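Local coordinates for protein myosin-17 (Arabidopsis thaliana, PDB 7KFL) that probably recognises cargo through its globular tail, as part of a plant class XI myosin motor that moves along actin, at residues F255-L260 with S375-D379; I332-Y336 with M360-M364. One frame throughout, in Å; residues are numbered along the deposited sequence.

In the fold
Both interactions lie on the same side of the chain's centre and bring the segment after helix 354-369 and that helix itself against the DIL region. Interaction 1 ties an irregular segment, 375-379, to the C-terminal end of helix 236-260; interaction 2 packs helix 332-341 against helix 354-369. Each is partly buried, with F255 and L259 in the first and L335 and M360 in the second out of solvent. Their chemistry differs: an irregular chain has backbone groups to pair, and an asparagine takes them, whereas two helices meet through apolar and sulfur-bearing side chains. The contacts touch where Q334 NE2 probably donates to F376 O, 2.8 Å apart.

Interaction 1 (F255-L260 with S375-D379); sequences FNSLLL and SFLLD
The carboxamide of N256 holds the backbone of L378 at two points. Its OD1 accepts a hydrogen bond from L378 N, 2.9 Å away, in the carbonyl plane and on a lone pair, and its ND2 donates to L378 O at 3.1 Å. Both bonds are nearly straight, with N-H...O angles of 173° and 177°. With L378 O in the amide plane of N256, the pair recalls the pairing of one strand with another: asparagine carries a donor and an acceptor side by side, matching the N-H and C=O of one residue. A first torsion of -76° sets CG beside the backbone N and carries the amide out to the passing chain. In this way a segment with no regular structure is laid across the last turns of helix 236-260, in the DIL region of the globular tail.

Apolar groups pack around this pairing. The L378 side chain crosses that of F255 at about a right angle, its CD1 lying 3.3 Å from F255 CD2, while F376 O lies at the edge of the F255 ring. Over one face of the F376 ring sits L259 CD1, 4.3 Å above the plane and over the centre; a methyl of the branched leucine suits such a flat surface. Farther out, L260 and L377 meet tip to tip, L260 CD1 to L377 CD2 at 3.6 Å. H301 of helix 300-309 meets the F255 ring edge-to-face and also touches L378.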
loop_
_atom_site.group_PDB
_atom_site.type_symbol
_atom_site.label_atom_id
_atom_site.label_comp_id
_atom_site.label_asym_id
_atom_site.label_seq_id
_atom_site.Cartn_x
_atom_site.Cartn_y
_atom_site.Cartn_z
ATOM N N PHE A 255 13.193 -11.329 -3.486
ATOM C CA PHE A 255 14.270 -11.127 -4.491
ATOM C C PHE A 255 15.607 -10.867 -3.787
ATOM O O PHE A 255 16.636 -11.347 -4.288
ATOM C CB PHE A 255 13.946 -9.984 -5.453
ATOM C CG PHE A 255 14.999 -9.789 -6.513
ATOM C CD1 PHE A 255 15.039 -10.608 -7.629
ATOM C CD2 PHE A 255 15.976 -8.818 -6.372
ATOM C CE1 PHE A 255 16.017 -10.438 -8.596
ATOM C CE2 PHE A 255 16.951 -8.647 -7.342
ATOM C CZ PHE A 255 16.972 -9.459 -8.450
ATOM N N ASN A 256 15.599 -10.121 -2.680
ATOM C CA ASN A 256 16.831 -9.776 -1.921
ATOM C C ASN A 256 17.431 -11.045 -1.300
ATOM O O ASN A 256 18.668 -11.115 -1.214
ATOM C CB ASN A 256 16.580 -8.693 -0.869
ATOM C CG ASN A 256 16.448 -7.305 -1.461
ATOM O OD1 ASN A 256 16.718 -7.091 -2.641
ATOM N ND2 ASN A 256 16.035 -6.351 -0.645
ATOM N N SER A 257 16.598 -12.013 -0.901
ATOM C CA SER A 257 17.034 -13.281 -0.255
ATOM C C SER A 257 17.750 -14.176 -1.279
ATOM O O SER A 257 18.659 -14.930 -0.870
ATOM C CB SER A 257 15.880 -13.993 0.415
ATOM O OG SER A 257 14.948 -14.483 -0.534
ATOM N N LEU A 258 17.375 -14.085 -2.562
ATOM C CA LEU A 258 18.069 -14.797 -3.673
ATOM C C LEU A 258 19.498 -14.258 -3.811
ATOM O O LEU A 258 20.404 -15.073 -4.075
ATOM C CB LEU A 258 17.299 -14.616 -4.988
ATOM C CG LEU A 258 15.909 -15.250 -5.059
ATOM C CD1 LEU A 258 15.424 -15.305 -6.499
ATOM C CD2 LEU A 258 15.892 -16.643 -4.447
ATOM N N LEU A 259 19.684 -12.944 -3.645
ATOM C CA LEU A 259 20.986 -12.251 -3.842
ATOM C C LEU A 259 21.912 -12.483 -2.640
ATOM O O LEU A 259 23.134 -12.550 -2.864
ATOM C CB LEU A 259 20.749 -10.751 -4.042
ATOM C CG LEU A 259 19.889 -10.346 -5.238
ATOM C CD1 LEU A 259 19.778 -8.832 -5.311
ATOM C CD2 LEU A 259 20.445 -10.896 -6.543
ATOM N N LEU A 260 21.361 -12.581 -1.424
ATOM C CA LEU A 260 22.139 -12.505 -0.155
ATOM C C LEU A 260 22.216 -13.864 0.555
ATOM O O LEU A 260 23.176 -14.049 1.333
ATOM C CB LEU A 260 21.501 -11.449 0.753
ATOM C CG LEU A 260 21.510 -10.017 0.217
ATOM C CD1 LEU A 260 21.012 -9.047 1.276
ATOM C CD2 LEU A 260 22.897 -9.612 -0.262
ATOM N N SER A 375 21.561 -1.404 -10.365
ATOM C CA SER A 375 20.633 -2.026 -9.386
ATOM C C SER A 375 21.230 -3.350 -8.896
ATOM O O SER A 375 21.672 -4.151 -9.744
ATOM C CB SER A 375 19.265 -2.230 -9.986
ATOM O OG SER A 375 18.692 -0.993 -10.375
ATOM N N PHE A 376 21.270 -3.554 -7.576
ATOM C CA PHE A 376 21.576 -4.858 -6.934
ATOM C C PHE A 376 20.409 -5.215 -6.006
ATOM O O PHE A 376 19.421 -5.786 -6.510
ATOM C CB PHE A 376 22.950 -4.824 -6.258
ATOM C CG PHE A 376 23.431 -6.170 -5.775
ATOM C CD1 PHE A 376 23.593 -7.220 -6.666
ATOM C CD2 PHE A 376 23.724 -6.390 -4.437
ATOM C CE1 PHE A 376 24.035 -8.459 -6.230
ATOM C CE2 PHE A 376 24.165 -7.631 -4.001
ATOM C CZ PHE A 376 24.321 -8.663 -4.899
ATOM N N LEU A 377 20.496 -4.870 -4.717
ATOM C CA LEU A 377 19.380 -5.034 -3.750
ATOM C C LEU A 377 18.237 -4.097 -4.153
ATOM O O LEU A 377 18.523 -3.014 -4.692
ATOM C CB LEU A 377 19.872 -4.732 -2.330
ATOM C CG LEU A 377 20.910 -5.703 -1.771
ATOM C CD1 LEU A 377 21.351 -5.282 -0.380
ATOM C CD2 LEU A 377 20.375 -7.125 -1.739
ATOM N N LEU A 378 16.993 -4.522 -3.923
ATOM C CA LEU A 378 15.771 -3.720 -4.194
ATOM C C LEU A 378 15.342 -3.003 -2.911
ATOM O O LEU A 378 15.729 -3.448 -1.808
ATOM C CB LEU A 378 14.657 -4.636 -4.709
ATOM C CG LEU A 378 14.965 -5.417 -5.985
ATOM C CD1 LEU A 378 13.800 -6.320 -6.355
ATOM C CD2 LEU A 378 15.288 -4.484 -7.139
ATOM N N ASP A 379 14.574 -1.925 -3.067
ATOM C CA ASP A 379 13.923 -1.188 -1.954
ATOM C C ASP A 379 12.431 -1.077 -2.274
ATOM O O ASP A 379 12.095 -0.857 -3.455
ATOM C CB ASP A 379 14.569 0.183 -1.742
ATOM C CG ASP A 379 14.600 0.622 -0.289
ATOM O OD1 ASP A 379 13.796 0.086 0.505
ATOM O OD2 ASP A 379 15.433 1.493 0.040
#

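Interaction 2 (I332-Y336 with M360-M364); sequences IQQLY and MRVMM
With CG anti to the backbone N (chi1 175°), Y336 sends its ring out toward helix 354-369, where M364 brings its sulfur alongside the ring, and the bend at chi3 (60°) folds the terminal methyl back onto it. M364 SD lies 4.2 Å from the centroid of the Y336 ring, an oblique Met-aromatic contact, and M364 CE stands 4.3 Å from the same centroid in an off-centre CH-pi contact. The two side chains cross at about a right angle. Methionine suits this place because its flexible thioether can follow the ring, offering a polarisable sulfur and a methyl together. M364 CE also reaches Q333 CG.

M360, extended beyond CG, passes on between the helices: its CB meets Y336 CD1, its SD comes 3.7 Å from Y336 CA, and its CE touches L335 CB at 3.9 Å. I332, branched at CB, meets three residues of the other helix. Its CG2 fits against M364 CG at 3.8 Å and close to M360 O, while its CD1 meets M363 SD at 3.8 Å. At the outer end of the ring, Y336 OH lies 3.7 Å from R361 NE, too far for a hydrogen bond, and the guanidinium plane stands nearly square to the ring. Without the ring, as with an alanine at Y336, the sulfur and methyl of M364 would probably lose their aromatic partner and a gap would open beside M360 CB.

This is helix-helix packing within the cargo-binding domain, helix 332-341 belonging to the DIL region. The segment axes approach to 9.6 Å and run roughly antiparallel, 144° between their directions. Helix 319-326 borders the pair: T323 touches I332 and L335, and L319 touches M360 and M363, so that three successive helices come together here.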
loop_
_atom_site.group_PDB
_atom_site.type_symbol
_atom_site.label_atom_id
_atom_site.label_comp_id
_atom_site.label_asym_id
_atom_site.label_seq_id
_atom_site.Cartn_x
_atom_site.Cartn_y
_atom_site.Cartn_z
ATOM N N ILE A 332 22.588 -6.703 -14.752
ATOM C CA ILE A 332 23.738 -7.631 -14.962
ATOM C C ILE A 332 24.308 -8.025 -13.593
ATOM O O ILE A 332 24.602 -9.220 -13.408
ATOM C CB ILE A 332 24.808 -7.000 -15.878
ATOM C CG1 ILE A 332 24.291 -6.786 -17.305
ATOM C CG2 ILE A 332 26.091 -7.819 -15.861
ATOM C CD1 ILE A 332 24.002 -8.064 -18.071
ATOM N N GLN A 333 24.453 -7.064 -12.675
ATOM C CA GLN A 333 25.067 -7.285 -11.336
ATOM C C GLN A 333 24.205 -8.269 -10.532
ATOM O O GLN A 333 24.784 -9.046 -9.743
ATOM C CB GLN A 333 25.248 -5.970 -10.568
ATOM C CG GLN A 333 26.556 -5.904 -9.785
ATOM C CD GLN A 333 26.388 -5.448 -8.355
ATOM O OE1 GLN A 333 25.938 -4.336 -8.083
ATOM N NE2 GLN A 333 26.774 -6.303 -7.419
ATOM N N GLN A 334 22.881 -8.238 -10.730
ATOM C CA GLN A 334 21.908 -9.151 -10.069
ATOM C C GLN A 334 22.067 -10.564 -10.641
ATOM O O GLN A 334 22.248 -11.504 -9.841
ATOM C CB GLN A 334 20.473 -8.653 -10.260
ATOM C CG GLN A 334 20.128 -7.438 -9.411
ATOM C CD GLN A 334 18.867 -6.745 -9.868
ATOM O OE1 GLN A 334 18.321 -7.044 -10.929
ATOM N NE2 GLN A 334 18.396 -5.801 -9.069
ATOM N N LEU A 335 21.994 -10.699 -11.972
ATOM C CA LEU A 335 22.127 -11.991 -12.700
ATOM C C LEU A 335 23.432 -12.681 -12.295
ATOM O O LEU A 335 23.388 -13.892 -12.013
ATOM C CB LEU A 335 22.100 -11.738 -14.210
ATOM C CG LEU A 335 20.740 -11.364 -14.795
ATOM C CD1 LEU A 335 20.882 -10.919 -16.241
ATOM C CD2 LEU A 335 19.760 -12.523 -14.691
ATOM N N TYR A 336 24.542 -11.940 -12.276
ATOM C CA TYR A 336 25.900 -12.458 -11.962
ATOM C C TYR A 336 25.880 -13.141 -10.589
ATOM O O TYR A 336 26.317 -14.302 -10.504
ATOM C CB TYR A 336 26.944 -11.339 -12.022
ATOM C CG TYR A 336 28.329 -11.765 -11.603
ATOM C CD1 TYR A 336 29.171 -12.428 -12.481
ATOM C CD2 TYR A 336 28.795 -11.519 -10.320
ATOM C CE1 TYR A 336 30.441 -12.831 -12.100
ATOM C CE2 TYR A 336 30.061 -11.915 -9.922
ATOM C CZ TYR A 336 30.889 -12.573 -10.816
ATOM O OH TYR A 336 32.139 -12.964 -10.429
ATOM N N MET A 360 29.412 -11.395 -18.459
ATOM C CA MET A 360 28.749 -10.649 -17.353
ATOM C C MET A 360 29.789 -9.800 -16.610
ATOM O O MET A 360 29.478 -8.634 -16.294
ATOM C CB MET A 360 28.075 -11.599 -16.356
ATOM C CG MET A 360 26.738 -12.135 -16.830
ATOM S SD MET A 360 25.948 -13.183 -15.584
ATOM C CE MET A 360 24.532 -13.782 -16.505
ATOM N N ARG A 361 30.969 -10.369 -16.341
ATOM C CA ARG A 361 32.039 -9.751 -15.510
ATOM C C ARG A 361 32.602 -8.511 -16.220
ATOM O O ARG A 361 32.896 -7.522 -15.517
ATOM C CB ARG A 361 33.133 -10.780 -15.206
ATOM C CG ARG A 361 34.168 -10.329 -14.182
ATOM C CD ARG A 361 33.558 -9.884 -12.864
ATOM N NE ARG A 361 34.341 -10.304 -11.706
ATOM C CZ ARG A 361 35.233 -9.560 -11.049
ATOM N NH1 ARG A 361 35.491 -8.314 -11.419
ATOM N NH2 ARG A 361 35.870 -10.072 -10.009
ATOM N N VAL A 362 32.747 -8.565 -17.550
ATOM C CA VAL A 362 33.266 -7.441 -18.393
ATOM C C VAL A 362 32.246 -6.293 -18.388
ATOM O O VAL A 362 32.679 -5.130 -18.266
ATOM C CB VAL A 362 33.619 -7.883 -19.830
ATOM C CG1 VAL A 362 32.491 -8.639 -20.518
ATOM C CG2 VAL A 362 34.060 -6.708 -20.693
ATOM N N MET A 363 30.953 -6.606 -18.520
ATOM C CA MET A 363 29.836 -5.619 -18.529
ATOM C C MET A 363 29.801 -4.849 -17.201
ATOM O O MET A 363 29.451 -3.653 -17.227
ATOM C CB MET A 363 28.484 -6.310 -18.745
ATOM C CG MET A 363 28.034 -6.334 -20.193
ATOM S SD MET A 363 26.930 -7.724 -20.547
ATOM C CE MET A 363 26.025 -7.083 -21.955
ATOM N N MET A 364 30.136 -5.515 -16.091
ATOM C CA MET A 364 30.112 -4.936 -14.719
ATOM C C MET A 364 31.313 -4.002 -14.519
ATOM O O MET A 364 31.161 -3.019 -13.768
ATOM C CB MET A 364 30.126 -6.035 -13.654
ATOM C CG MET A 364 28.762 -6.660 -13.434
ATOM S SD MET A 364 28.845 -8.288 -12.652
ATOM C CE MET A 364 29.647 -7.878 -11.102
#